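Local coordinates for protein STU0660 (Streptococcus thermophilus, PDB 3ZTH) that probably binds DNA as a large, magnesium-binding Csn2 protein involved in CRISPR-mediated bacterial immunity, at residues A[18-23]-A[234-239]; A[79-84]-A[202-207]; A[210-215]-A[241-246]; A[290-295]-A[312-317]. All blocks are in the same frame, centred on the assembly; numbering follows the deposited sequence.

Contact 1: A[18-23]-A[234-239]; sequences GAITQI and FILFPS
The carbonyl oxygen of I23 takes a hydrogen bond from a water at 2.7 Å, and the CA-H of F237 also points at it, with F237 CA 3.4 Å from I23 O. The same water donates to P238 O, so it bridges the two segments just where regular pairing stops. Before that point the backbones are joined by four nearly straight N-H...O bonds: F234 N to A19 O, T21 N to F234 O, L236 N to T21 O (2.7 Å, 173°) and I23 N to L236 O. This is a parallel pair in the middle of a sheet consistent with the P-loop NTPase clan of the family, 20-24 lying directly beside 232-237 among the parallel strands. I23 and F237 lie side by side; CD1 of I23 comes 3.8 Å from CZ of F237 and also meets CG2 of I235. On the other face Q22 crosses the ring of P238 at about a right angle, its OE1 3.7 Å from P238 CG, while its NE2 is engaged by the backbone of K245. With OG1 beside its own backbone N (chi1 -57°), T21 accepts a bond from G18 N at 2.8 Å, tying down the turn that leads into the strand.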
loop_
_atom_site.group_PDB
_atom_site.type_symbol
_atom_site.label_atom_id
_atom_site.label_comp_id
_atom_site.label_asym_id
_atom_site.label_seq_id
_atom_site.Cartn_x
_atom_site.Cartn_y
_atom_site.Cartn_z
ATOM N N GLY A 18 19.711 2.516 39.075
ATOM C CA GLY A 18 20.300 1.318 39.655
ATOM C C GLY A 18 19.553 0.077 39.188
ATOM O O GLY A 18 18.524 0.200 38.523
ATOM N N ALA A 19 20.062 -1.110 39.519
ATOM C CA ALA A 19 19.424 -2.358 39.113
ATOM C C ALA A 19 17.908 -2.176 39.176
ATOM O O ALA A 19 17.195 -2.401 38.192
ATOM C CB ALA A 19 19.859 -3.482 40.027
ATOM N N ILE A 20 17.420 -1.761 40.337
ATOM C CA ILE A 20 16.001 -1.512 40.501
ATOM C C ILE A 20 15.809 -0.045 40.868
ATOM O O ILE A 20 16.095 0.382 41.987
ATOM C CB ILE A 20 15.380 -2.437 41.577
ATOM C CG1 ILE A 20 15.438 -3.890 41.093
ATOM C CG2 ILE A 20 13.921 -2.067 41.820
ATOM C CD1 ILE A 20 14.779 -4.875 42.023
ATOM N N THR A 21 15.344 0.725 39.895
ATOM C CA THR A 21 15.102 2.154 40.061
ATOM C C THR A 21 13.606 2.445 40.232
ATOM O O THR A 21 12.772 1.885 39.514
ATOM C CB THR A 21 15.608 2.929 38.823
ATOM O OG1 THR A 21 16.993 2.642 38.618
ATOM C CG2 THR A 21 15.420 4.439 39.008
ATOM N N GLN A 22 13.275 3.325 41.173
ATOM C CA GLN A 22 11.881 3.698 41.422
ATOM C C GLN A 22 11.687 5.213 41.366
ATOM O O GLN A 22 12.358 5.972 42.066
ATOM C CB GLN A 22 11.418 3.168 42.780
ATOM C CG GLN A 22 11.485 1.644 42.907
ATOM C CD GLN A 22 11.105 1.154 44.293
ATOM O OE1 GLN A 22 9.924 0.972 44.609
ATOM N NE2 GLN A 22 12.109 0.951 45.135
ATOM N N ILE A 23 10.770 5.647 40.513
ATOM C CA ILE A 23 10.482 7.060 40.350
ATOM C C ILE A 23 9.133 7.323 40.989
ATOM O O ILE A 23 8.119 6.762 40.581
ATOM C CB ILE A 23 10.472 7.450 38.853
ATOM C CG1 ILE A 23 11.891 7.341 38.297
ATOM C CG2 ILE A 23 9.957 8.879 38.671
ATOM C CD1 ILE A 23 11.985 7.547 36.817
ATOM N N PHE A 234 15.795 -2.251 35.894
ATOM C CA PHE A 234 14.368 -1.974 35.993
ATOM C C PHE A 234 14.112 -0.524 36.442
ATOM O O PHE A 234 14.790 -0.010 37.334
ATOM C CB PHE A 234 13.732 -2.922 37.016
ATOM C CG PHE A 234 13.357 -4.269 36.465
ATOM C CD1 PHE A 234 12.186 -4.434 35.738
ATOM C CD2 PHE A 234 14.149 -5.388 36.719
ATOM C CE1 PHE A 234 11.806 -5.704 35.275
ATOM C CE2 PHE A 234 13.779 -6.654 36.261
ATOM C CZ PHE A 234 12.611 -6.810 35.542
ATOM N N ILE A 235 13.148 0.135 35.804
ATOM C CA ILE A 235 12.749 1.491 36.186
ATOM C C ILE A 235 11.240 1.417 36.404
ATOM O O ILE A 235 10.486 1.210 35.452
ATOM C CB ILE A 235 13.009 2.534 35.095
ATOM C CG1 ILE A 235 14.505 2.769 34.921
ATOM C CG2 ILE A 235 12.373 3.864 35.499
ATOM C CD1 ILE A 235 14.834 3.832 33.858
ATOM N N LEU A 236 10.816 1.572 37.657
ATOM C CA LEU A 236 9.405 1.510 38.032
ATOM C C LEU A 236 8.852 2.889 38.419
ATOM O O LEU A 236 9.598 3.766 38.847
ATOM C CB LEU A 236 9.231 0.555 39.220
ATOM C CG LEU A 236 9.992 -0.786 39.183
ATOM C CD1 LEU A 236 9.837 -1.502 40.520
ATOM C CD2 LEU A 236 9.482 -1.665 38.056
ATOM N N PHE A 237 7.543 3.070 38.254
ATOM C CA PHE A 237 6.852 4.310 38.619
ATOM C C PHE A 237 5.749 3.899 39.591
ATOM O O PHE A 237 4.580 3.770 39.207
ATOM C CB PHE A 237 6.225 4.967 37.387
ATOM C CG PHE A 237 7.225 5.539 36.429
ATOM C CD1 PHE A 237 7.884 4.716 35.517
ATOM C CD2 PHE A 237 7.510 6.898 36.435
ATOM C CE1 PHE A 237 8.809 5.237 34.625
ATOM C CE2 PHE A 237 8.432 7.434 35.546
ATOM C CZ PHE A 237 9.086 6.599 34.635
ATOM N N PRO A 238 6.110 3.667 40.863
ATOM C CA PRO A 238 5.150 3.257 41.895
ATOM C C PRO A 238 4.106 4.304 42.236
ATOM O O PRO A 238 4.338 5.502 42.080
ATOM C CB PRO A 238 6.034 2.949 43.101
ATOM C CG PRO A 238 7.358 2.618 42.499
ATOM C CD PRO A 238 7.486 3.631 41.387
ATOM N N SER A 239 2.957 3.830 42.706
ATOM C CA SER A 239 1.855 4.693 43.126
ATOM C C SER A 239 2.289 5.342 44.436
ATOM O O SER A 239 3.318 4.985 45.005
ATOM C CB SER A 239 0.599 3.868 43.390
ATOM O OG SER A 239 0.399 2.914 42.367
HETATM O O HOH W 1 5.496 7.294 40.298
#

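Contact 2: A[79-84]-A[202-207]; sequences DISSFK and VLKNID
I80 and V202 are joined through the backbone: I80 N donates to V202 O at 2.9 Å, and K204 N returns a bond to I80 O at 3.1 Å. Two CA-H...O contacts, from L203 to I80 O and from S81 to K204 O, accompany them.

The polar side chains gather round S81. Its OG receives a bond from K204 NZ at 2.9 Å and donates to D79 OD1, which it meets on the syn side of the carboxylate. S81 OG thus links the lysine to the aspartate, whose OD1 stays 5.2 Å from K204 NZ. K204 reaches over because CG sits between its backbone N and carbonyl carbon, the crowded position (chi1 85°), and the chain then bends at its last torsion. K204 also makes a cation-pi contact with W35, and D79 OD2 is held by Y77 and W35. N205, with a positive phi, puts ND2 on a lone pair of S81 O at 2.8 Å, in the carbonyl plane.

Strand 76-80 is the edge strand, within this chain, of a sheet consistent with the family's P-loop NTPase clan, next to 199-204. After it a two-residue link, S81 and S82, leads into helix 83-89, with S82 at the N-cap.

I80 and L203 share the face of the sheet away from D79 and V202, pointing the same way side by side, tightly packed, CG2 against CD2 at 3.3 Å. Farther on, CD1 of I206 rests over one face of the F83 ring, 4.3 Å from its centroid, a CH-pi contact. Y32 of the second subunit meets F83 edge-to-face, and F209 of that subunit packs on K204 and N205.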
loop_
_atom_site.group_PDB
_atom_site.type_symbol
_atom_site.label_atom_id
_atom_site.label_comp_id
_atom_site.label_asym_id
_atom_site.label_seq_id
_atom_site.Cartn_x
_atom_site.Cartn_y
_atom_site.Cartn_z
ATOM N N ASP A 79 9.260 -1.373 27.012
ATOM C CA ASP A 79 8.312 -0.552 27.743
ATOM C C ASP A 79 7.026 -1.292 28.053
ATOM O O ASP A 79 6.356 -1.787 27.158
ATOM C CB ASP A 79 7.973 0.708 26.953
ATOM C CG ASP A 79 7.303 1.760 27.816
ATOM O OD1 ASP A 79 6.063 1.711 27.948
ATOM O OD2 ASP A 79 8.017 2.619 28.377
ATOM N N ILE A 80 6.689 -1.369 29.332
ATOM C CA ILE A 80 5.462 -2.017 29.751
ATOM C C ILE A 80 4.610 -1.029 30.542
ATOM O O ILE A 80 4.802 -0.837 31.740
ATOM C CB ILE A 80 5.753 -3.271 30.590
ATOM C CG1 ILE A 80 6.343 -4.354 29.682
ATOM C CG2 ILE A 80 4.482 -3.784 31.233
ATOM C CD1 ILE A 80 6.626 -5.661 30.395
ATOM N N SER A 81 3.678 -0.387 29.846
ATOM C CA SER A 81 2.788 0.584 30.465
ATOM C C SER A 81 1.358 0.084 30.476
ATOM O O SER A 81 0.449 0.809 30.864
ATOM C CB SER A 81 2.874 1.927 29.737
ATOM O OG SER A 81 4.127 2.548 29.997
ATOM N N SER A 82 1.170 -1.160 30.048
ATOM C CA SER A 82 -0.149 -1.787 30.037
ATOM C C SER A 82 0.029 -3.283 29.841
ATOM O O SER A 82 1.077 -3.733 29.365
ATOM C CB SER A 82 -1.000 -1.254 28.890
ATOM O OG SER A 82 -0.585 -1.827 27.661
ATOM N N PHE A 83 -0.985 -4.062 30.202
ATOM C CA PHE A 83 -0.877 -5.495 29.998
ATOM C C PHE A 83 -0.855 -5.822 28.499
ATOM O O PHE A 83 -0.380 -6.887 28.086
ATOM C CB PHE A 83 -2.017 -6.228 30.697
ATOM C CG PHE A 83 -1.813 -6.378 32.174
ATOM C CD1 PHE A 83 -0.627 -6.916 32.671
ATOM C CD2 PHE A 83 -2.793 -5.982 33.071
ATOM C CE1 PHE A 83 -0.421 -7.054 34.039
ATOM C CE2 PHE A 83 -2.594 -6.117 34.445
ATOM C CZ PHE A 83 -1.407 -6.654 34.929
ATOM N N LYS A 84 -1.347 -4.901 27.677
ATOM C CA LYS A 84 -1.345 -5.137 26.243
ATOM C C LYS A 84 0.096 -5.151 25.750
ATOM O O LYS A 84 0.443 -5.928 24.860
ATOM C CB LYS A 84 -2.137 -4.058 25.507
ATOM C CG LYS A 84 -2.145 -4.248 23.994
ATOM C CD LYS A 84 -2.716 -3.035 23.274
ATOM C CE LYS A 84 -2.576 -3.169 21.758
ATOM N NZ LYS A 84 -3.041 -1.942 21.034
ATOM N N VAL A 202 11.074 -0.812 31.644
ATOM C CA VAL A 202 10.280 0.204 32.337
ATOM C C VAL A 202 8.875 -0.303 32.620
ATOM O O VAL A 202 8.211 -0.817 31.722
ATOM C CB VAL A 202 10.159 1.486 31.483
ATOM C CG1 VAL A 202 9.130 2.416 32.079
ATOM C CG2 VAL A 202 11.494 2.184 31.404
ATOM N N LEU A 203 8.416 -0.136 33.859
ATOM C CA LEU A 203 7.078 -0.583 34.245
ATOM C C LEU A 203 6.225 0.460 34.967
ATOM O O LEU A 203 6.546 0.874 36.075
ATOM C CB LEU A 203 7.183 -1.816 35.139
ATOM C CG LEU A 203 7.487 -3.147 34.453
ATOM C CD1 LEU A 203 8.325 -4.029 35.369
ATOM C CD2 LEU A 203 6.179 -3.832 34.103
ATOM N N LYS A 204 5.131 0.885 34.351
ATOM C CA LYS A 204 4.255 1.837 35.012
ATOM C C LYS A 204 2.805 1.445 34.767
ATOM O O LYS A 204 2.522 0.663 33.868
ATOM C CB LYS A 204 4.529 3.270 34.531
ATOM C CG LYS A 204 3.816 3.705 33.268
ATOM C CD LYS A 204 4.064 5.198 33.023
ATOM C CE LYS A 204 3.127 5.779 31.950
ATOM N NZ LYS A 204 3.361 5.234 30.585
ATOM N N ASN A 205 1.904 1.968 35.593
ATOM C CA ASN A 205 0.468 1.695 35.495
ATOM C C ASN A 205 0.040 0.326 35.987
ATOM O O ASN A 205 -1.137 0.024 35.991
ATOM C CB ASN A 205 -0.018 1.845 34.053
ATOM C CG ASN A 205 0.314 3.189 33.470
ATOM O OD1 ASN A 205 -0.039 4.223 34.033
ATOM N ND2 ASN A 205 0.993 3.189 32.328
ATOM N N ILE A 206 0.979 -0.505 36.404
ATOM C CA ILE A 206 0.633 -1.842 36.869
ATOM C C ILE A 206 0.146 -1.917 38.315
ATOM O O ILE A 206 -0.710 -2.744 38.639
ATOM C CB ILE A 206 1.825 -2.796 36.677
ATOM C CG1 ILE A 206 2.153 -2.890 35.189
ATOM C CG2 ILE A 206 1.500 -4.175 37.225
ATOM C CD1 ILE A 206 0.928 -3.167 34.317
ATOM N N ASP A 207 0.684 -1.062 39.182
ATOM C CA ASP A 207 0.280 -1.047 40.586
ATOM C C ASP A 207 -1.230 -1.074 40.763
ATOM O O ASP A 207 -1.746 -1.727 41.669
ATOM C CB ASP A 207 0.791 0.205 41.298
ATOM C CG ASP A 207 2.274 0.207 41.465
ATOM O OD1 ASP A 207 2.881 -0.875 41.321
ATOM O OD2 ASP A 207 2.835 1.284 41.754
#

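Contact 3: A[210-215]-A[241-246]; sequences ISEESY and QGYLKI
Y243 lies between E212 and Y215 and buries the most surface here. Its hydroxyl donates to I210 O at 2.6 Å, in the carbonyl plane, just ahead of helix 212-228; N28 of the second subunit donates to the same oxygen. One side of the phenol presses edge-on into the face of Y215: CD2 of Y243 stands 3.3 Å from CG of Y215, and the planes meet at 83°, a T-shaped pair. Y215 offers that face with CG anti to its backbone N (chi1 -172°). Over a face of Y243 comes the aliphatic part of E212, whose CG is 4.3 Å from the ring centroid in a CH-pi contact; the same CG closes to 3.2 Å on G242 O. One water donates to E212 O and G242 O and accepts a hydrogen bond from K245 NZ; another joins Y215 OH to Y243 O. S211 caps the helix, its OG accepting from S214 N at 3.1 Å. The loop 241-246 follows D240, which with Q26 binds magnesium in this structure. E212 is a magnesium ligand in a crystal structure of this protein, though no ion is bound to it from this chain in the model, so the contact belongs to an acidic metal-binding region beside the subunit interface.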
loop_
_atom_site.group_PDB
_atom_site.type_symbol
_atom_site.label_atom_id
_atom_site.label_comp_id
_atom_site.label_asym_id
_atom_site.label_seq_id
_atom_site.Cartn_x
_atom_site.Cartn_y
_atom_site.Cartn_z
ATOM N N ILE A 210 -3.049 -4.811 40.398
ATOM C CA ILE A 210 -2.856 -5.944 41.290
ATOM C C ILE A 210 -2.784 -5.480 42.729
ATOM O O ILE A 210 -2.439 -4.333 43.001
ATOM C CB ILE A 210 -1.578 -6.745 40.953
ATOM C CG1 ILE A 210 -0.339 -5.865 41.088
ATOM C CG2 ILE A 210 -1.667 -7.281 39.531
ATOM C CD1 ILE A 210 0.938 -6.623 40.797
ATOM N N SER A 211 -3.121 -6.377 43.649
ATOM C CA SER A 211 -3.108 -6.070 45.075
ATOM C C SER A 211 -1.695 -5.811 45.578
ATOM O O SER A 211 -0.714 -6.074 44.880
ATOM C CB SER A 211 -3.705 -7.234 45.870
ATOM O OG SER A 211 -2.846 -8.366 45.847
ATOM N N GLU A 212 -1.595 -5.296 46.795
ATOM C CA GLU A 212 -0.288 -5.040 47.380
ATOM C C GLU A 212 0.434 -6.373 47.601
ATOM O O GLU A 212 1.650 -6.451 47.473
ATOM C CB GLU A 212 -0.442 -4.272 48.701
ATOM C CG GLU A 212 -0.562 -2.757 48.520
ATOM C CD GLU A 212 -1.024 -2.034 49.776
ATOM O OE1 GLU A 212 -0.521 -2.354 50.877
ATOM O OE2 GLU A 212 -1.885 -1.134 49.657
ATOM N N GLU A 213 -0.320 -7.423 47.914
ATOM C CA GLU A 213 0.271 -8.741 48.133
ATOM C C GLU A 213 0.875 -9.315 46.850
ATOM O O GLU A 213 1.993 -9.840 46.861
ATOM C CB GLU A 213 -0.773 -9.721 48.664
ATOM C CG GLU A 213 -1.285 -9.432 50.064
ATOM C CD GLU A 213 -2.005 -8.098 50.170
ATOM O OE1 GLU A 213 -2.795 -7.767 49.254
ATOM O OE2 GLU A 213 -1.783 -7.391 51.183
ATOM N N SER A 214 0.134 -9.234 45.749
ATOM C CA SER A 214 0.638 -9.756 44.484
ATOM C C SER A 214 1.885 -8.994 44.058
ATOM O O SER A 214 2.876 -9.591 43.631
ATOM C CB SER A 214 -0.427 -9.657 43.382
ATOM O OG SER A 214 -1.435 -10.647 43.538
ATOM N N TYR A 215 1.840 -7.675 44.194
ATOM C CA TYR A 215 2.969 -6.854 43.804
ATOM C C TYR A 215 4.255 -7.290 44.512
ATOM O O TYR A 215 5.333 -7.328 43.913
ATOM C CB TYR A 215 2.672 -5.385 44.090
ATOM C CG TYR A 215 3.738 -4.487 43.529
ATOM C CD1 TYR A 215 3.670 -4.043 42.209
ATOM C CD2 TYR A 215 4.860 -4.142 44.285
ATOM C CE1 TYR A 215 4.685 -3.286 41.656
ATOM C CE2 TYR A 215 5.886 -3.379 43.737
ATOM C CZ TYR A 215 5.788 -2.955 42.421
ATOM O OH TYR A 215 6.785 -2.189 41.867
ATOM N N GLN A 241 0.973 5.020 47.414
ATOM C CA GLN A 241 0.863 4.211 48.618
ATOM C C GLN A 241 0.840 2.696 48.453
ATOM O O GLN A 241 0.173 2.160 47.581
ATOM C CB GLN A 241 -0.372 4.668 49.410
ATOM C CG GLN A 241 -0.587 3.945 50.739
ATOM C CD GLN A 241 -1.383 2.644 50.597
ATOM O OE1 GLN A 241 -1.214 1.704 51.387
ATOM N NE2 GLN A 241 -2.267 2.593 49.598
ATOM N N GLY A 242 1.593 2.016 49.308
ATOM C CA GLY A 242 1.620 0.563 49.292
ATOM C C GLY A 242 2.403 -0.207 48.241
ATOM O O GLY A 242 2.293 -1.433 48.212
ATOM N N TYR A 243 3.186 0.465 47.396
ATOM C CA TYR A 243 3.958 -0.239 46.368
ATOM C C TYR A 243 5.464 0.027 46.361
ATOM O O TYR A 243 6.253 -0.835 45.974
ATOM C CB TYR A 243 3.369 0.043 44.986
ATOM C CG TYR A 243 2.004 -0.584 44.827
ATOM C CD1 TYR A 243 0.859 0.063 45.293
ATOM C CD2 TYR A 243 1.869 -1.863 44.300
ATOM C CE1 TYR A 243 -0.377 -0.551 45.240
ATOM C CE2 TYR A 243 0.638 -2.490 44.244
ATOM C CZ TYR A 243 -0.482 -1.832 44.715
ATOM O OH TYR A 243 -1.710 -2.453 44.661
ATOM N N LEU A 244 5.858 1.220 46.789
ATOM C CA LEU A 244 7.268 1.576 46.845
ATOM C C LEU A 244 7.990 0.653 47.835
ATOM O O LEU A 244 7.553 0.496 48.970
ATOM C CB LEU A 244 7.407 3.027 47.298
ATOM C CG LEU A 244 8.814 3.597 47.437
ATOM C CD1 LEU A 244 9.504 3.606 46.072
ATOM C CD2 LEU A 244 8.726 5.006 48.028
ATOM N N LYS A 245 9.086 0.037 47.399
ATOM C CA LYS A 245 9.858 -0.861 48.263
ATOM C C LYS A 245 11.214 -0.231 48.551
ATOM O O LYS A 245 11.964 0.075 47.625
ATOM C CB LYS A 245 10.083 -2.222 47.581
ATOM C CG LYS A 245 8.817 -2.960 47.180
ATOM C CD LYS A 245 7.940 -3.266 48.391
ATOM C CE LYS A 245 6.589 -3.834 47.966
ATOM N NZ LYS A 245 5.673 -4.098 49.122
ATOM N N ILE A 246 11.532 -0.044 49.825
ATOM C CA ILE A 246 12.811 0.542 50.211
ATOM C C ILE A 246 13.667 -0.412 51.040
ATOM O O ILE A 246 13.192 -0.981 52.021
ATOM C CB ILE A 246 12.608 1.843 51.032
ATOM C CG1 ILE A 246 12.006 2.933 50.142
ATOM C CG2 ILE A 246 13.927 2.309 51.624
ATOM C CD1 ILE A 246 11.773 4.247 50.853
HETATM O O HOH W 2 3.159 -4.216 47.735
HETATM O O HOH W 3 7.721 -0.653 43.957
#

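Contact 4: A[290-295]-A[312-317]; sequences RMSLET and LVDSVI
S292 and D314 make the central bond: the hydroxyl of S292 donates to D314 OD1 at 2.8 Å. The serine oxygen is anti to the backbone N (chi1 180°), which brings it to D314 of helix 312-324. It reaches OD1 on the anti side and 34° out of the carboxylate plane. D314 has its CG turned away from its own carbonyl carbon and beside its backbone N, a setting that holds the carboxylate across the gap so that its two oxygens serve different residues.

The second oxygen, OD2, faces T295. That threonine puts its methyl group, CG2, 3.6 Å from D314 OD2, while OG1 is turned toward its own backbone N and meets a water at 2.7 Å. The water donates to OD2 at 2.8 Å, and so joins the two side chains, which cross at about a right angle. I317 also closes on the hydroxyl of S292: its CG1 lies 3.2 Å from S292 OG, with CB nearly as close, a tight contact of aliphatic carbon on the hydroxyl oxygen.

The helices cross at -76° with axes 9.4 Å apart, in the part of the chain that follows the sheet, and V274 of helix 267-277 flanks I317. S309 of the second subunit also bonds to D314 OD2, while S311 OG accepts from D314 N. A buried carboxylate therefore has hydroxyls of two subunits and a water for partners, with no cation among the partners across this contact; such hydrogen bonds would be expected to spread and stabilise its negative charge.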
loop_
_atom_site.group_PDB
_atom_site.type_symbol
_atom_site.label_atom_id
_atom_site.label_comp_id
_atom_site.label_asym_id
_atom_site.label_seq_id
_atom_site.Cartn_x
_atom_site.Cartn_y
_atom_site.Cartn_z
ATOM N N ARG A 290 12.138 2.321 58.416
ATOM C CA ARG A 290 12.157 1.925 57.017
ATOM C C ARG A 290 10.751 1.957 56.424
ATOM O O ARG A 290 10.550 2.369 55.284
ATOM C CB ARG A 290 12.753 0.528 56.897
ATOM C CG ARG A 290 13.212 0.167 55.516
ATOM C CD ARG A 290 13.517 -1.304 55.457
ATOM N NE ARG A 290 12.326 -2.091 55.767
ATOM C CZ ARG A 290 11.255 -2.183 54.978
ATOM N NH1 ARG A 290 11.220 -1.538 53.821
ATOM N NH2 ARG A 290 10.217 -2.922 55.346
HETATM N N MSE A 291 9.776 1.519 57.206
HETATM C CA MSE A 291 8.396 1.519 56.753
HETATM C C MSE A 291 7.805 2.916 56.718
HETATM O O MSE A 291 7.019 3.247 55.837
HETATM C CB MSE A 291 7.557 0.634 57.650
HETATM C CG MSE A 291 7.784 -0.822 57.389
HETATM SE SE MSE A 291 6.378 -1.795 58.219
HETATM C CE MSE A 291 7.013 -1.726 60.061
ATOM N N SER A 292 8.174 3.729 57.696
ATOM C CA SER A 292 7.699 5.094 57.751
ATOM C C SER A 292 8.243 5.792 56.508
ATOM O O SER A 292 7.557 6.599 55.879
ATOM C CB SER A 292 8.215 5.768 59.022
ATOM O OG SER A 292 7.769 7.109 59.099
ATOM N N LEU A 293 9.479 5.445 56.151
ATOM C CA LEU A 293 10.153 6.009 54.987
ATOM C C LEU A 293 9.464 5.598 53.676
ATOM O O LEU A 293 9.421 6.367 52.712
ATOM C CB LEU A 293 11.618 5.560 54.985
ATOM C CG LEU A 293 12.533 6.025 53.847
ATOM C CD1 LEU A 293 12.723 7.560 53.875
ATOM C CD2 LEU A 293 13.866 5.309 53.999
ATOM N N GLU A 294 8.922 4.385 53.645
ATOM C CA GLU A 294 8.225 3.889 52.463
ATOM C C GLU A 294 6.882 4.594 52.285
ATOM O O GLU A 294 6.418 4.812 51.171
ATOM C CB GLU A 294 7.989 2.392 52.595
ATOM C CG GLU A 294 8.678 1.572 51.540
ATOM C CD GLU A 294 8.721 0.093 51.894
ATOM O OE1 GLU A 294 7.692 -0.440 52.373
ATOM O OE2 GLU A 294 9.784 -0.531 51.685
ATOM N N THR A 295 6.264 4.943 53.401
ATOM C CA THR A 295 4.978 5.619 53.402
ATOM C C THR A 295 5.051 7.075 52.954
ATOM O O THR A 295 4.263 7.524 52.129
ATOM C CB THR A 295 4.375 5.619 54.820
ATOM O OG1 THR A 295 4.097 4.272 55.219
ATOM C CG2 THR A 295 3.103 6.465 54.870
ATOM N N LEU A 312 0.696 10.098 63.436
ATOM C CA LEU A 312 1.507 11.076 64.129
ATOM C C LEU A 312 3.001 10.842 63.852
ATOM O O LEU A 312 3.747 11.778 63.556
ATOM C CB LEU A 312 1.194 10.990 65.627
ATOM C CG LEU A 312 1.838 11.979 66.606
ATOM C CD1 LEU A 312 1.727 13.422 66.090
ATOM C CD2 LEU A 312 1.157 11.817 67.970
ATOM N N VAL A 313 3.421 9.585 63.926
ATOM C CA VAL A 313 4.818 9.221 63.701
ATOM C C VAL A 313 5.281 9.464 62.270
ATOM O O VAL A 313 6.389 9.976 62.044
ATOM C CB VAL A 313 5.072 7.734 64.071
ATOM C CG1 VAL A 313 6.399 7.261 63.495
ATOM C CG2 VAL A 313 5.090 7.582 65.584
ATOM N N ASP A 314 4.452 9.094 61.302
ATOM C CA ASP A 314 4.834 9.297 59.920
ATOM C C ASP A 314 4.913 10.786 59.594
ATOM O O ASP A 314 5.752 11.208 58.790
ATOM C CB ASP A 314 3.856 8.585 58.973
ATOM C CG ASP A 314 4.015 7.059 58.998
ATOM O OD1 ASP A 314 5.053 6.557 59.488
ATOM O OD2 ASP A 314 3.106 6.351 58.513
ATOM N N SER A 315 4.057 11.584 60.232
ATOM C CA SER A 315 4.035 13.031 60.001
ATOM C C SER A 315 5.338 13.633 60.499
ATOM O O SER A 315 5.901 14.530 59.873
ATOM C CB SER A 315 2.864 13.683 60.740
ATOM O OG SER A 315 1.628 13.133 60.333
ATOM N N VAL A 316 5.812 13.134 61.632
ATOM C CA VAL A 316 7.057 13.614 62.204
ATOM C C VAL A 316 8.225 13.277 61.278
ATOM O O VAL A 316 9.007 14.157 60.913
ATOM C CB VAL A 316 7.291 12.988 63.603
ATOM C CG1 VAL A 316 8.681 13.346 64.133
ATOM C CG2 VAL A 316 6.225 13.495 64.553
ATOM N N ILE A 317 8.337 12.001 60.907
ATOM C CA ILE A 317 9.403 11.545 60.020
ATOM C C ILE A 317 9.374 12.353 58.722
ATOM O O ILE A 317 10.412 12.777 58.219
ATOM C CB ILE A 317 9.235 10.039 59.696
ATOM C CG1 ILE A 317 9.351 9.226 60.985
ATOM C CG2 ILE A 317 10.267 9.595 58.665
ATOM C CD1 ILE A 317 10.687 9.351 61.659
HETATM O O HOH W 4 3.742 3.732 57.852
#

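Overall arrangement
Contacts 1 and 2 belong to one sheet: I235 O of contact 1 faces L203 N of contact 2 at 2.9 Å, and beyond the strands S239 N reaches D207 OD2 at 2.7 Å. D207 also packs on Y215 and Y243, which carries the connection into contact 3. Contact 1 meets contact 3 again where Q22 NE2 approaches K245 O at 2.6 Å. From there I246 N joins E294 OE2 at 2.6 Å, and I246 O joins R290 NH1, linking contact 3 to contact 4. Of the four, contact 3 comes closest to a bound magnesium ion, the Y243 side chain being about 4 Å away; the side chains of P238, I206 and T295 are about 11, 12 and 13 Å from one.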